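Local coordinates for packaging enzyme P4 (Pseudomonas phage phi13, PDB 4BLP), which probably hydrolyses nucleoside triphosphates as a hexameric RecA-like helicase that drives RNA packaging into the phage capsid, at residues D80-L85 against R107-V112. Numbering follows the deposited sequence.
Sequences DALSTL and RAVVFV
The carbonyl oxygen of Asp80 is gripped twice from within its own helix, by Thr84 N and by Thr84 OG1, the hydroxyl lying 2.9 Å from Asp80 O. These two donors come from opposite faces of the carbonyl plane, OG1 tilted 30° out of it. Ala81, next in the helix, turns its methyl toward 107-112, and no hydrogen bond crosses between the segments. Ala81 CB lies 4.0 Å from Ala108 CB. It also touches Ala108 O, at 3.7 Å from Ala81 CB. Such small groups let the backbones come close, with Ala81 CA 5.2 Å from Val109 CA. Val109 then divides its two methyls between two leucines one helical turn apart, Leu82 and Leu85. With CG1 anti to the backbone N (chi1 178°), that methyl reaches Leu82 CD1 at 3.9 Å, while CG2, beside the backbone N, meets Leu85 CD1 at 3.6 Å. Both leucines cross the valine at a slant, and all five touching residues are buried. Near the start of helix 79-91, Asp78 OD1 accepts a hydrogen bond from Ala81 N, and the backbone of Asp78 also bonds that of Val109, so Asp78 joins the start of the helix to the backbone leading into strand 110-111. That strand pairs antiparallel with strand 73-78, while helix 193-205 packs against Leu82 and Leu85 through Leu202.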
ATOM      1  N   ASP D  80     -22.019  24.052  21.494  1.00 10.57           N
ATOM      2  CA  ASP D  80     -22.139  25.367  22.110  1.00 11.74           C
ATOM      3  C   ASP D  80     -21.620  26.457  21.154  1.00 15.42           C
ATOM      4  O   ASP D  80     -22.233  27.544  21.058  1.00 13.51           O
ATOM      5  CB  ASP D  80     -21.402  25.419  23.452  1.00 12.81           C
ATOM      6  CG  ASP D  80     -22.089  24.633  24.546  1.00 14.35           C
ATOM      7  OD1 ASP D  80     -23.204  24.113  24.292  1.00 13.64           O
ATOM      8  OD2 ASP D  80     -21.506  24.518  25.633  1.00 16.19           O
ATOM      9  N   ALA D  81     -20.493  26.182  20.470  1.00 11.07           N
ATOM     10  CA  ALA D  81     -20.001  27.129  19.449  1.00  9.88           C
ATOM     11  C   ALA D  81     -21.072  27.249  18.351  1.00 12.25           C
ATOM     12  O   ALA D  81     -21.390  28.357  17.909  1.00 11.98           O
ATOM     13  CB  ALA D  81     -18.673  26.648  18.866  1.00 10.84           C
ATOM     14  N   LEU D  82     -21.694  26.103  17.975  1.00  9.30           N
ATOM     15  CA  LEU D  82     -22.728  26.124  16.956  1.00  9.73           C
ATOM     16  C   LEU D  82     -23.940  26.945  17.384  1.00 13.35           C
ATOM     17  O   LEU D  82     -24.424  27.759  16.595  1.00 12.44           O
ATOM     18  CB  LEU D  82     -23.170  24.687  16.606  1.00  9.70           C
ATOM     19  CG  LEU D  82     -24.357  24.597  15.647  1.00 12.91           C
ATOM     20  CD1 LEU D  82     -24.009  25.228  14.244  1.00 12.81           C
ATOM     21  CD2 LEU D  82     -24.828  23.113  15.501  1.00 14.32           C
ATOM     22  N   SER D  83     -24.493  26.664  18.579  1.00 11.52           N
ATOM     23  CA  SER D  83     -25.711  27.366  18.995  1.00 12.03           C
ATOM     24  C   SER D  83     -25.437  28.849  19.193  1.00 14.22           C
ATOM     25  O   SER D  83     -26.257  29.668  18.755  1.00 15.87           O
ATOM     26  CB  SER D  83     -26.303  26.726  20.259  1.00 15.86           C
ATOM     27  OG  SER D  83     -25.380  26.879  21.317  1.00 22.65           O
ATOM     28  N   THR D  84     -24.286  29.214  19.792  1.00 13.25           N
ATOM     29  CA  THR D  84     -23.943  30.624  20.038  1.00 14.45           C
ATOM     30  C   THR D  84     -23.810  31.396  18.705  1.00 14.19           C
ATOM     31  O   THR D  84     -24.371  32.491  18.548  1.00 14.00           O
ATOM     32  CB  THR D  84     -22.599  30.721  20.837  1.00 20.58           C
ATOM     33  OG1 THR D  84     -22.838  30.186  22.124  1.00 27.07           O
ATOM     34  CG2 THR D  84     -22.127  32.204  21.017  1.00 23.40           C
ATOM     35  N   LEU D  85     -23.012  30.862  17.791  1.00 11.49           N
ATOM     36  CA  LEU D  85     -22.773  31.539  16.518  1.00 11.81           C
ATOM     37  C   LEU D  85     -24.013  31.502  15.627  1.00 14.59           C
ATOM     38  O   LEU D  85     -24.279  32.468  14.928  1.00 13.40           O
ATOM     39  CB  LEU D  85     -21.545  30.925  15.811  1.00 10.89           C
ATOM     40  CG  LEU D  85     -20.180  31.212  16.511  1.00 16.83           C
ATOM     41  CD1 LEU D  85     -19.030  30.540  15.728  1.00 17.67           C
ATOM     42  CD2 LEU D  85     -19.879  32.691  16.460  1.00 22.33           C
ATOM     43  N   ARG D 107     -14.128  28.438  12.946  1.00 10.85           N
ATOM     44  CA  ARG D 107     -13.250  27.241  13.058  1.00 11.67           C
ATOM     45  C   ARG D 107     -13.602  26.407  14.305  1.00 17.22           C
ATOM     46  O   ARG D 107     -13.310  25.222  14.343  1.00 17.85           O
ATOM     47  CB  ARG D 107     -11.785  27.690  13.158  1.00 14.59           C
ATOM     48  CG  ARG D 107     -11.282  28.477  11.930  1.00 18.16           C
ATOM     49  CD  ARG D 107      -9.892  29.040  12.248  1.00 30.91           C
ATOM     50  NE  ARG D 107      -9.446  30.022  11.265  0.24 40.01           N
ATOM     51  CZ  ARG D 107      -8.829  29.718  10.130  0.30 53.87           C
ATOM     52  NH1 ARG D 107      -8.570  28.452   9.823  0.50 37.23           N
ATOM     53  NH2 ARG D 107      -8.465  30.677   9.291  0.41 39.80           N
ATOM     54  N   ALA D 108     -14.202  27.063  15.341  1.00 11.44           N
ATOM     55  CA  ALA D 108     -14.593  26.382  16.580  1.00 13.13           C
ATOM     56  C   ALA D 108     -15.805  25.452  16.420  1.00 14.25           C
ATOM     57  O   ALA D 108     -16.054  24.593  17.289  1.00 14.80           O
ATOM     58  CB  ALA D 108     -14.912  27.426  17.644  1.00 14.51           C
ATOM     59  N   VAL D 109     -16.611  25.665  15.366  1.00  8.38           N
ATOM     60  CA  VAL D 109     -17.868  24.932  15.190  1.00  7.32           C
ATOM     61  C   VAL D 109     -17.596  23.493  14.721  1.00  9.62           C
ATOM     62  O   VAL D 109     -18.205  22.578  15.234  1.00 10.55           O
ATOM     63  CB  VAL D 109     -18.828  25.666  14.209  1.00  9.90           C
ATOM     64  CG1 VAL D 109     -20.126  24.847  13.987  1.00 10.29           C
ATOM     65  CG2 VAL D 109     -19.163  27.073  14.719  1.00 10.40           C
ATOM     66  N   VAL D 110     -16.748  23.329  13.677  1.00  8.24           N
ATOM     67  CA  VAL D 110     -16.363  21.991  13.174  1.00  6.51           C
ATOM     68  C   VAL D 110     -14.877  22.067  12.981  1.00  8.41           C
ATOM     69  O   VAL D 110     -14.392  23.018  12.329  1.00  8.78           O
ATOM     70  CB  VAL D 110     -17.071  21.570  11.857  1.00  9.08           C
ATOM     71  CG1 VAL D 110     -16.527  20.217  11.344  1.00  8.57           C
ATOM     72  CG2 VAL D 110     -18.593  21.519  12.028  1.00  8.87           C
ATOM     73  N   PHE D 111     -14.144  21.116  13.535  1.00  6.39           N
ATOM     74  CA  PHE D 111     -12.693  21.157  13.382  1.00  6.41           C
ATOM     75  C   PHE D 111     -12.111  19.774  13.443  1.00  8.67           C
ATOM     76  O   PHE D 111     -12.744  18.841  13.978  1.00  9.00           O
ATOM     77  CB  PHE D 111     -12.045  22.047  14.489  1.00  7.18           C
ATOM     78  CG  PHE D 111     -12.322  21.589  15.921  1.00  8.50           C
ATOM     79  CD1 PHE D 111     -13.475  22.007  16.596  1.00 11.65           C
ATOM     80  CD2 PHE D 111     -11.455  20.714  16.567  1.00 10.90           C
ATOM     81  CE1 PHE D 111     -13.748  21.565  17.901  1.00 13.85           C
ATOM     82  CE2 PHE D 111     -11.732  20.246  17.858  1.00 12.52           C
ATOM     83  CZ  PHE D 111     -12.879  20.683  18.526  1.00 12.49           C
ATOM     84  N   VAL D 112     -10.895  19.645  12.914  1.00  6.37           N
ATOM     85  CA  VAL D 112     -10.131  18.407  13.096  1.00  5.88           C
ATOM     86  C   VAL D 112      -9.432  18.486  14.471  1.00  8.22           C
ATOM     87  O   VAL D 112      -8.586  19.383  14.679  1.00  8.81           O
ATOM     88  CB  VAL D 112      -9.090  18.200  11.966  1.00  8.26           C
ATOM     89  CG1 VAL D 112      -8.256  16.920  12.230  1.00  8.66           C
ATOM     90  CG2 VAL D 112      -9.802  18.112  10.614  1.00  7.76           C
TER